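Local coordinates for protein glycoside Hydrolase (Bacteroides plebeius, PDB 5T3B) that probably hydrolyses glycosidic bonds in agarose-like polysaccharides, as a family 50 glycoside hydrolase of a human gut bacterium, at residues L24-Y33 with K59-V67; L247-S258 with L330-P341. All coordinates share one frame; numbering follows the deposited sequence.

Contact 1. Residues L24-Y33 with K59-V67; sequences LPVPGPAETY and KTRILPYLV. With EDO (1,2-ethanediol), chain P.
Y33 and R61 stack face to face beside the small antiparallel unit near the start of the chain, where strands 31-32 and 56-60 both pair with strand 39-48. The planes differ by only 2°, and R61 CZ stands 3.5 Å from the centroid of the Y33 ring, almost straight over its centre, which meets the geometry of a cation-pi stack. A bend of the arginine chain at chi3 (66°) turns the guanidinium flat onto the ring. Its NH2 also forms a salt bridge with E428, so the group is held by a face and by a charge.

Y65 is gripped in two ways by the proline-rich end of 24-33. Its OH donates to P25 O at 2.7 Å, with that oxygen near the ring plane, at the edge. P27 CG sits over one face, 3.7 Å from the Y65 centroid, in a CH-pi contact, while P64 of its own segment approaches the opposite face toward the rim. L24 extends the apolar patch, its CD1 lying 3.7 Å from P64 CB and its CD2 4.0 Å from I62 CD1.

On the two outer strands, the side chains of K59 and E31 come from opposite directions. K59 NZ reaches E31 OE1 at 3.0 Å and E31 OE2 at 3.1 Å, each oxygen presenting its syn lone pair, a bidentate salt bridge.

No backbone hydrogen bond joins the two segments directly; E31, Y65 and V67 instead bond to the backbone of strand 39-48. The arrangement is a three-stranded antiparallel beta-meander whose outer strands and their extensions are tied across the middle one by the salt bridge, the stack and the tyrosine-proline contact.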
loop_
_atom_site.group_PDB
_atom_site.type_symbol
_atom_site.label_atom_id
_atom_site.label_comp_id
_atom_site.label_asym_id
_atom_site.label_seq_id
_atom_site.Cartn_x
_atom_site.Cartn_y
_atom_site.Cartn_z
ATOM N N LEU A 24 10.958 7.806 27.240
ATOM C CA LEU A 24 11.537 6.802 26.296
ATOM C C LEU A 24 12.370 5.788 27.070
ATOM O O LEU A 24 13.033 6.119 28.066
ATOM C CB LEU A 24 12.455 7.477 25.304
ATOM C CG LEU A 24 11.846 8.462 24.348
ATOM C CD1 LEU A 24 12.952 9.164 23.559
ATOM C CD2 LEU A 24 10.855 7.792 23.419
ATOM N N PRO A 25 12.410 4.553 26.586
ATOM C CA PRO A 25 13.326 3.611 27.211
ATOM C C PRO A 25 14.767 3.965 26.978
ATOM O O PRO A 25 15.084 4.679 26.031
ATOM C CB PRO A 25 12.992 2.291 26.585
ATOM C CG PRO A 25 12.001 2.536 25.480
ATOM C CD PRO A 25 11.679 3.980 25.446
ATOM N N VAL A 26 15.618 3.566 27.900
ATOM C CA VAL A 26 17.028 3.747 27.749
ATOM C C VAL A 26 17.533 2.799 26.682
ATOM O O VAL A 26 17.303 1.586 26.731
ATOM C CB VAL A 26 17.758 3.478 29.073
ATOM C CG1 VAL A 26 19.243 3.480 28.908
ATOM C CG2 VAL A 26 17.293 4.505 30.171
ATOM N N PRO A 27 18.313 3.313 25.758
ATOM C CA PRO A 27 18.778 2.416 24.705
ATOM C C PRO A 27 20.136 1.847 24.937
ATOM O O PRO A 27 20.903 2.324 25.806
ATOM C CB PRO A 27 18.836 3.334 23.524
ATOM C CG PRO A 27 19.313 4.625 24.069
ATOM C CD PRO A 27 18.603 4.708 25.434
ATOM N N GLY A 28 20.477 0.865 24.153
ATOM C CA GLY A 28 21.784 0.241 24.223
ATOM C C GLY A 28 22.836 0.955 23.394
ATOM O O GLY A 28 22.619 2.016 22.796
ATOM N N PRO A 29 24.028 0.393 23.410
ATOM C CA PRO A 29 25.116 1.013 22.647
ATOM C C PRO A 29 24.859 1.112 21.160
ATOM O O PRO A 29 24.130 0.312 20.570
ATOM C CB PRO A 29 26.321 0.118 22.943
ATOM C CG PRO A 29 25.924 -0.788 24.096
ATOM C CD PRO A 29 24.421 -0.868 24.078
ATOM N N ALA A 30 25.392 2.174 20.583
ATOM C CA ALA A 30 25.259 2.363 19.167
ATOM C C ALA A 30 25.768 1.177 18.389
ATOM O O ALA A 30 26.837 0.640 18.682
ATOM C CB ALA A 30 25.981 3.635 18.719
ATOM N N GLU A 31 24.986 0.800 17.355
ATOM C CA GLU A 31 25.366 -0.243 16.428
ATOM C C GLU A 31 24.858 0.134 15.012
ATOM O O GLU A 31 24.006 0.996 14.875
ATOM C CB GLU A 31 24.888 -1.602 16.864
ATOM C CG GLU A 31 23.409 -1.754 16.901
ATOM C CD GLU A 31 22.936 -3.134 17.404
ATOM O OE1 GLU A 31 22.925 -3.413 18.615
ATOM O OE2 GLU A 31 22.652 -4.001 16.588
ATOM N N THR A 32 25.392 -0.509 13.998
ATOM C CA THR A 32 25.011 -0.240 12.631
ATOM C C THR A 32 23.691 -0.987 12.324
ATOM O O THR A 32 23.553 -2.165 12.577
ATOM C CB THR A 32 26.100 -0.697 11.649
ATOM O OG1 THR A 32 27.283 0.013 12.019
ATOM C CG2 THR A 32 25.681 -0.346 10.262
ATOM N N TYR A 33 22.718 -0.234 11.816
ATOM C CA TYR A 33 21.431 -0.885 11.469
ATOM C C TYR A 33 21.698 -1.853 10.283
ATOM O O TYR A 33 22.445 -1.511 9.356
ATOM C CB TYR A 33 20.427 0.201 11.167
ATOM C CG TYR A 33 19.044 -0.372 10.899
ATOM C CD1 TYR A 33 18.174 -0.652 11.942
ATOM C CD2 TYR A 33 18.593 -0.612 9.607
ATOM C CE1 TYR A 33 16.906 -1.150 11.699
ATOM C CE2 TYR A 33 17.327 -1.127 9.366
ATOM C CZ TYR A 33 16.486 -1.392 10.418
ATOM O OH TYR A 33 15.178 -1.873 10.208
ATOM N N LYS A 59 14.622 -5.996 18.790
ATOM C CA LYS A 59 15.439 -4.799 18.645
ATOM C C LYS A 59 14.773 -3.847 17.708
ATOM O O LYS A 59 14.338 -4.213 16.591
ATOM C CB LYS A 59 16.846 -5.112 18.181
ATOM C CG LYS A 59 17.832 -5.526 19.222
ATOM C CD LYS A 59 19.236 -5.502 18.537
ATOM C CE LYS A 59 20.280 -5.745 19.507
ATOM N NZ LYS A 59 21.454 -5.983 18.650
ATOM N N THR A 60 14.668 -2.599 18.110
ATOM C CA THR A 60 13.880 -1.607 17.363
ATOM C C THR A 60 14.649 -0.290 17.277
ATOM O O THR A 60 15.294 0.147 18.247
ATOM C CB THR A 60 12.529 -1.449 18.108
ATOM O OG1 THR A 60 11.895 -2.711 18.192
ATOM C CG2 THR A 60 11.589 -0.541 17.493
ATOM N N ARG A 61 14.483 0.371 16.140
ATOM C CA ARG A 61 15.073 1.645 15.804
ATOM C C ARG A 61 13.988 2.692 15.880
ATOM O O ARG A 61 13.039 2.657 15.080
ATOM C CB ARG A 61 15.711 1.601 14.398
ATOM C CG ARG A 61 16.361 2.923 14.017
ATOM C CD ARG A 61 17.227 2.785 12.776
ATOM N NE ARG A 61 16.441 2.465 11.582
ATOM C CZ ARG A 61 16.899 2.510 10.338
ATOM N NH1 ARG A 61 18.104 3.003 10.076
ATOM N NH2 ARG A 61 16.114 2.118 9.361
ATOM N N ILE A 62 14.155 3.692 16.755
ATOM C CA ILE A 62 13.237 4.785 16.820
ATOM C C ILE A 62 13.947 6.134 16.519
ATOM O O ILE A 62 15.166 6.263 16.669
ATOM C CB ILE A 62 12.445 4.863 18.154
ATOM C CG1 ILE A 62 13.350 5.063 19.366
ATOM C CG2 ILE A 62 11.586 3.636 18.345
ATOM C CD1 ILE A 62 12.590 5.438 20.640
ATOM N N LEU A 63 13.155 7.130 16.156
ATOM C CA LEU A 63 13.682 8.390 15.647
ATOM C C LEU A 63 14.631 9.123 16.617
ATOM O O LEU A 63 15.694 9.586 16.160
ATOM C CB LEU A 63 12.569 9.271 15.161
ATOM C CG LEU A 63 12.991 10.513 14.404
ATOM C CD1 LEU A 63 13.752 10.204 13.115
ATOM C CD2 LEU A 63 11.773 11.377 14.099
ATOM N N PRO A 64 14.321 9.159 17.915
ATOM C CA PRO A 64 15.226 9.841 18.852
ATOM C C PRO A 64 16.610 9.237 18.957
ATOM O O PRO A 64 17.515 9.905 19.455
ATOM C CB PRO A 64 14.468 9.689 20.171
ATOM C CG PRO A 64 13.046 9.608 19.797
ATOM C CD PRO A 64 13.059 8.778 18.588
ATOM N N TYR A 65 16.792 7.994 18.498
ATOM C CA TYR A 65 18.019 7.256 18.721
ATOM C C TYR A 65 18.780 6.947 17.454
ATOM O O TYR A 65 19.633 6.066 17.412
ATOM C CB TYR A 65 17.688 5.992 19.544
ATOM C CG TYR A 65 17.185 6.291 20.968
ATOM C CD1 TYR A 65 17.627 7.389 21.681
ATOM C CD2 TYR A 65 16.249 5.445 21.571
ATOM C CE1 TYR A 65 17.188 7.644 22.968
ATOM C CE2 TYR A 65 15.837 5.668 22.866
ATOM C CZ TYR A 65 16.319 6.774 23.567
ATOM O OH TYR A 65 15.917 6.964 24.855
ATOM N N LEU A 66 18.454 7.663 16.391
ATOM C CA LEU A 66 19.269 7.635 15.180
ATOM C C LEU A 66 20.520 8.425 15.338
ATOM O O LEU A 66 20.477 9.572 15.714
ATOM C CB LEU A 66 18.578 8.398 14.120
ATOM C CG LEU A 66 17.440 7.811 13.583
ATOM C CD1 LEU A 66 17.077 8.481 12.177
ATOM C CD2 LEU A 66 17.551 6.338 13.362
ATOM N N VAL A 67 21.665 7.785 15.134
ATOM C CA VAL A 67 22.939 8.496 15.339
ATOM C C VAL A 67 23.189 9.445 14.159
ATOM O O VAL A 67 23.156 9.018 12.992
ATOM C CB VAL A 67 24.120 7.482 15.493
ATOM C CG1 VAL A 67 25.475 8.190 15.535
ATOM C CG2 VAL A 67 23.900 6.593 16.726
HETATM C C1 EDO P . 17.128 -4.926 12.929
HETATM O O1 EDO P . 16.321 -4.979 11.733
HETATM C C2 EDO P . 16.257 -4.505 14.083
HETATM O O2 EDO P . 16.449 -3.149 14.654
#

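Contact 2. Residues L247-S258 with L330-P341; sequences LGFFSDNEIDFS and LLYLGSRLHSLP. With EDO (1,2-ethanediol), chain D; EDO (1,2-ethanediol), chain M.
F249 and Y332 form a single parallel backbone bridge: F249 N donates to L331 O (3.0 Å) and F249 O accepts from L333 N (2.8 Å). Further along, S251 N bonds to G334 O, and E254 N to R336 O. A water accepts from I255 N and donates to S335 O.

Among polar side chains, S251 OG and Y332 OH share a bond of 2.7 Å; Y314 OH also bonds to S251 OG. R336 NE donates to N253 OD1 at 2.8 Å, 43° out of the amide carbonyl plane, and R336 NH1 forms a salt bridge with E389. E254 OE1 and OE2 accept from a probable crystallisation ethanediol (O2 2.6 Å, O1 2.7 Å); N361 also bonds OE2.

R336 points NH2 at the centre of the F250 face, planes 81° apart. E254 CB lies 3.5 Å from the H338 centroid (CH-pi), its carboxylate stacked at 18°. A leucine replacing R336 would probably leave N253 OD1 and E389 without these partners and the F250 face without its cation.

N253-E254 fits the clan GH-A Asn-Glu motif: E254 is probably the acid/base, E389 on strand 385-394 the nucleophile, and the ethanediol probably marks the substrate pocket. Through backbone hydrogen bonds L247 joins Q189 (strand 188-190) and L337 joins S359 (358-361), beside helices 195-203, 300-324 and 345-354, consistent with strand positions four and five of a (beta/alpha)8 barrel.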
loop_
_atom_site.group_PDB
_atom_site.type_symbol
_atom_site.label_atom_id
_atom_site.label_comp_id
_atom_site.label_asym_id
_atom_site.label_seq_id
_atom_site.Cartn_x
_atom_site.Cartn_y
_atom_site.Cartn_z
ATOM N N LEU A 247 -4.753 10.502 -6.546
ATOM C CA LEU A 247 -3.377 10.046 -6.585
ATOM C C LEU A 247 -3.211 8.970 -7.660
ATOM O O LEU A 247 -2.229 8.940 -8.391
ATOM C CB LEU A 247 -2.960 9.537 -5.208
ATOM C CG LEU A 247 -1.597 9.012 -4.987
ATOM C CD1 LEU A 247 -0.574 10.111 -5.270
ATOM C CD2 LEU A 247 -1.457 8.537 -3.562
ATOM N N GLY A 248 -4.150 8.039 -7.737
ATOM C CA GLY A 248 -4.153 6.929 -8.653
ATOM C C GLY A 248 -5.152 5.925 -8.183
ATOM O O GLY A 248 -5.984 6.205 -7.341
ATOM N N PHE A 249 -5.100 4.692 -8.749
ATOM C CA PHE A 249 -6.061 3.652 -8.328
ATOM C C PHE A 249 -5.398 2.300 -8.199
ATOM O O PHE A 249 -4.386 2.005 -8.830
ATOM C CB PHE A 249 -7.240 3.541 -9.301
ATOM C CG PHE A 249 -6.900 2.912 -10.650
ATOM C CD1 PHE A 249 -6.265 3.658 -11.645
ATOM C CD2 PHE A 249 -7.233 1.615 -10.913
ATOM C CE1 PHE A 249 -5.945 3.109 -12.847
ATOM C CE2 PHE A 249 -6.925 1.071 -12.122
ATOM C CZ PHE A 249 -6.243 1.799 -13.086
ATOM N N PHE A 250 -6.032 1.467 -7.383
ATOM C CA PHE A 250 -5.656 0.070 -7.248
ATOM C C PHE A 250 -6.708 -0.759 -7.956
ATOM O O PHE A 250 -7.903 -0.490 -7.841
ATOM C CB PHE A 250 -5.618 -0.365 -5.782
ATOM C CG PHE A 250 -4.826 0.583 -4.926
ATOM C CD1 PHE A 250 -3.431 0.572 -4.937
ATOM C CD2 PHE A 250 -5.479 1.529 -4.154
ATOM C CE1 PHE A 250 -2.738 1.488 -4.209
ATOM C CE2 PHE A 250 -4.781 2.467 -3.431
ATOM C CZ PHE A 250 -3.426 2.437 -3.446
ATOM N N SER A 251 -6.299 -1.804 -8.672
ATOM C CA SER A 251 -7.255 -2.605 -9.471
ATOM C C SER A 251 -7.845 -3.827 -8.713
ATOM O O SER A 251 -8.767 -4.453 -9.205
ATOM C CB SER A 251 -6.603 -3.060 -10.762
ATOM O OG SER A 251 -5.463 -3.816 -10.502
ATOM N N ASP A 252 -7.198 -4.216 -7.607
ATOM C CA ASP A 252 -7.530 -5.386 -6.834
ATOM C C ASP A 252 -6.746 -5.278 -5.549
ATOM O O ASP A 252 -5.999 -4.323 -5.324
ATOM C CB ASP A 252 -7.265 -6.674 -7.612
ATOM C CG ASP A 252 -8.437 -7.177 -8.410
ATOM O OD1 ASP A 252 -9.508 -7.405 -7.847
ATOM O OD2 ASP A 252 -8.337 -7.432 -9.665
ATOM N N ASN A 253 -6.935 -6.295 -4.697
ATOM C CA ASN A 253 -6.278 -6.325 -3.410
ATOM C C ASN A 253 -5.892 -7.759 -3.064
ATOM O O ASN A 253 -6.767 -8.635 -3.014
ATOM C CB ASN A 253 -7.188 -5.817 -2.320
ATOM C CG ASN A 253 -6.547 -5.780 -0.938
ATOM O OD1 ASN A 253 -5.474 -5.223 -0.715
ATOM N ND2 ASN A 253 -7.238 -6.395 0.006
ATOM N N GLU A 254 -4.582 -8.023 -2.869
ATOM C CA GLU A 254 -4.177 -9.364 -2.413
ATOM C C GLU A 254 -4.686 -10.490 -3.286
ATOM O O GLU A 254 -5.234 -11.486 -2.808
ATOM C CB GLU A 254 -4.555 -9.561 -0.950
ATOM C CG GLU A 254 -4.007 -8.505 -0.008
ATOM C CD GLU A 254 -3.983 -8.895 1.443
ATOM O OE1 GLU A 254 -4.783 -9.786 1.841
ATOM O OE2 GLU A 254 -3.180 -8.241 2.162
ATOM N N ILE A 255 -4.407 -10.384 -4.585
ATOM C CA ILE A 255 -4.703 -11.480 -5.471
ATOM C C ILE A 255 -3.839 -12.701 -5.087
ATOM O O ILE A 255 -2.650 -12.583 -4.877
ATOM C CB ILE A 255 -4.374 -11.075 -6.924
ATOM C CG1 ILE A 255 -5.251 -9.902 -7.397
ATOM C CG2 ILE A 255 -4.523 -12.250 -7.873
ATOM C CD1 ILE A 255 -4.781 -9.291 -8.706
ATOM N N ASP A 256 -4.486 -13.867 -5.075
ATOM C CA ASP A 256 -3.718 -15.091 -4.834
ATOM C C ASP A 256 -2.995 -15.473 -6.121
ATOM O O ASP A 256 -3.569 -15.776 -7.128
ATOM C CB ASP A 256 -4.696 -16.159 -4.389
ATOM C CG ASP A 256 -4.119 -17.489 -4.174
ATOM O OD1 ASP A 256 -2.969 -17.788 -4.545
ATOM O OD2 ASP A 256 -4.860 -18.321 -3.519
ATOM N N PHE A 257 -1.698 -15.414 -6.061
ATOM C CA PHE A 257 -0.826 -15.862 -7.173
ATOM C C PHE A 257 0.030 -16.983 -6.730
ATOM O O PHE A 257 1.093 -17.211 -7.323
ATOM C CB PHE A 257 0.159 -14.792 -7.652
ATOM C CG PHE A 257 -0.403 -13.612 -8.344
ATOM C CD1 PHE A 257 -0.472 -13.611 -9.776
ATOM C CD2 PHE A 257 -0.567 -12.408 -7.725
ATOM C CE1 PHE A 257 -0.887 -12.453 -10.392
ATOM C CE2 PHE A 257 -0.983 -11.272 -8.386
ATOM C CZ PHE A 257 -1.136 -11.306 -9.733
ATOM N N SER A 258 -0.362 -17.688 -5.699
ATOM C CA SER A 258 0.345 -18.814 -4.926
ATOM C C SER A 258 0.281 -18.472 -3.443
ATOM O O SER A 258 0.576 -17.382 -3.039
ATOM C CB SER A 258 1.731 -19.216 -5.208
ATOM O OG SER A 258 1.860 -19.695 -6.501
ATOM N N LEU A 330 -4.012 9.034 -15.597
ATOM C CA LEU A 330 -4.376 8.471 -14.285
ATOM C C LEU A 330 -3.305 7.457 -13.912
ATOM O O LEU A 330 -3.048 6.548 -14.707
ATOM C CB LEU A 330 -5.731 7.827 -14.405
ATOM C CG LEU A 330 -6.330 7.269 -13.133
ATOM C CD1 LEU A 330 -6.527 8.365 -12.089
ATOM C CD2 LEU A 330 -7.633 6.553 -13.453
ATOM N N LEU A 331 -2.753 7.523 -12.703
ATOM C CA LEU A 331 -1.757 6.565 -12.273
ATOM C C LEU A 331 -2.378 5.237 -11.863
ATOM O O LEU A 331 -3.330 5.191 -11.075
ATOM C CB LEU A 331 -0.895 7.094 -11.135
ATOM C CG LEU A 331 -0.093 8.355 -11.422
ATOM C CD1 LEU A 331 0.773 8.716 -10.230
ATOM C CD2 LEU A 331 0.748 8.186 -12.673
ATOM N N TYR A 332 -1.722 4.162 -12.328
ATOM C CA TYR A 332 -2.074 2.820 -11.961
ATOM C C TYR A 332 -1.117 2.360 -10.865
ATOM O O TYR A 332 0.078 2.222 -11.069
ATOM C CB TYR A 332 -2.058 1.899 -13.151
ATOM C CG TYR A 332 -2.389 0.464 -12.845
ATOM C CD1 TYR A 332 -3.316 0.121 -11.867
ATOM C CD2 TYR A 332 -1.748 -0.542 -13.503
ATOM C CE1 TYR A 332 -3.617 -1.211 -11.570
ATOM C CE2 TYR A 332 -2.022 -1.860 -13.262
ATOM C CZ TYR A 332 -2.938 -2.215 -12.283
ATOM O OH TYR A 332 -3.201 -3.507 -11.968
ATOM N N LEU A 333 -1.700 2.111 -9.678
ATOM C CA LEU A 333 -0.897 1.790 -8.465
ATOM C C LEU A 333 -0.955 0.309 -8.131
ATOM O O LEU A 333 -0.560 -0.046 -7.014
ATOM C CB LEU A 333 -1.398 2.629 -7.314
ATOM C CG LEU A 333 -1.515 4.133 -7.538
ATOM C CD1 LEU A 333 -2.112 4.820 -6.319
ATOM C CD2 LEU A 333 -0.198 4.775 -7.886
ATOM N N GLY A 334 -1.336 -0.524 -9.068
ATOM C CA GLY A 334 -1.199 -1.960 -8.883
ATOM C C GLY A 334 -2.320 -2.647 -8.144
ATOM O O GLY A 334 -3.455 -2.186 -8.103
ATOM N N SER A 335 -1.982 -3.827 -7.625
ATOM C CA SER A 335 -2.955 -4.775 -7.058
ATOM C C SER A 335 -2.688 -5.161 -5.603
ATOM O O SER A 335 -3.374 -6.048 -5.114
ATOM C CB SER A 335 -2.973 -6.079 -7.876
ATOM O OG SER A 335 -1.785 -6.824 -7.730
ATOM N N ARG A 336 -1.782 -4.465 -4.923
ATOM C CA ARG A 336 -1.621 -4.641 -3.473
ATOM C C ARG A 336 -1.151 -6.076 -3.176
ATOM O O ARG A 336 -1.866 -6.895 -2.642
ATOM C CB ARG A 336 -2.875 -4.216 -2.736
ATOM C CG ARG A 336 -3.405 -2.872 -3.186
ATOM C CD ARG A 336 -4.820 -2.582 -2.745
ATOM N NE ARG A 336 -4.914 -2.528 -1.298
ATOM C CZ ARG A 336 -4.602 -1.452 -0.595
ATOM N NH1 ARG A 336 -4.625 -1.494 0.733
ATOM N NH2 ARG A 336 -4.342 -0.302 -1.180
ATOM N N LEU A 337 0.085 -6.337 -3.623
ATOM C CA LEU A 337 0.683 -7.656 -3.496
ATOM C C LEU A 337 0.938 -7.935 -2.053
ATOM O O LEU A 337 1.160 -7.042 -1.245
ATOM C CB LEU A 337 2.023 -7.692 -4.283
ATOM C CG LEU A 337 1.855 -7.576 -5.818
ATOM C CD1 LEU A 337 3.163 -7.186 -6.446
ATOM C CD2 LEU A 337 1.344 -8.889 -6.397
ATOM N N HIS A 338 0.956 -9.231 -1.697
ATOM C CA HIS A 338 1.065 -9.624 -0.317
ATOM C C HIS A 338 1.743 -10.979 -0.237
ATOM O O HIS A 338 2.208 -11.507 -1.253
ATOM C CB HIS A 338 -0.301 -9.612 0.387
ATOM C CG HIS A 338 -1.142 -10.771 0.024
ATOM N ND1 HIS A 338 -1.321 -11.194 -1.265
ATOM C CD2 HIS A 338 -1.873 -11.602 0.804
ATOM C CE1 HIS A 338 -2.090 -12.258 -1.275
ATOM N NE2 HIS A 338 -2.441 -12.532 -0.021
ATOM N N SER A 339 1.796 -11.553 0.972
ATOM C CA SER A 339 2.058 -12.992 1.138
ATOM C C SER A 339 3.302 -13.414 0.356
ATOM O O SER A 339 4.348 -12.736 0.369
ATOM C CB SER A 339 0.731 -13.794 0.791
ATOM O OG SER A 339 0.868 -15.205 0.878
ATOM N N LEU A 340 3.165 -14.538 -0.327
ATOM C CA LEU A 340 4.232 -15.041 -1.214
ATOM C C LEU A 340 4.391 -14.249 -2.534
ATOM O O LEU A 340 5.521 -14.052 -2.985
ATOM C CB LEU A 340 4.048 -16.516 -1.489
ATOM C CG LEU A 340 4.048 -17.436 -0.320
ATOM C CD1 LEU A 340 3.847 -18.853 -0.768
ATOM C CD2 LEU A 340 5.356 -17.321 0.372
ATOM N N PRO A 341 3.269 -13.749 -3.101
ATOM C CA PRO A 341 3.451 -13.080 -4.411
ATOM C C PRO A 341 4.405 -11.909 -4.399
ATOM O O PRO A 341 5.123 -11.699 -5.373
ATOM C CB PRO A 341 2.043 -12.660 -4.768
ATOM C CG PRO A 341 1.194 -13.760 -4.202
ATOM C CD PRO A 341 1.852 -14.076 -2.889
HETATM C C1 EDO D . -2.443 -10.207 5.098
HETATM O O1 EDO D . -1.868 -9.947 3.832
HETATM C C2 EDO D . -3.472 -11.305 5.051
HETATM O O2 EDO D . -4.576 -10.798 4.264
HETATM C C1 EDO M . -0.758 7.379 -16.416
HETATM O O1 EDO M . -0.858 5.952 -16.266
HETATM C C2 EDO M . 0.500 7.779 -17.229
HETATM O O2 EDO M . 1.519 7.046 -16.505
HETATM O O HOH W 1 -3.513 9.601 -10.880
HETATM O O HOH W 2 -2.320 -8.529 -5.580
HETATM O O HOH W 3 -1.007 -10.516 -4.062
#

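How the contacts relate
The two contacts lie in series along the chain and do not touch: their centres are 34 Å apart and their nearest atoms about 18 Å. Contact 1 is partly buried, 27 Å from the chain centre, whereas contact 2 lies 8 Å from it and is largely buried. They hold different elements, an N-terminal segment with the end of a strand in one case and two adjoining segments that probably belong to the barrel wall in the other. Their burial differs accordingly, 510 against 1151 Å². Contact 1 is joined mainly through side chains, with no backbone-to-backbone bond, and includes a charge pair with exposed K59; contact 2 adds direct backbone bonding and bridging waters. An arginine meets an aromatic face in both, flat in contact 1 and nearly perpendicular in contact 2.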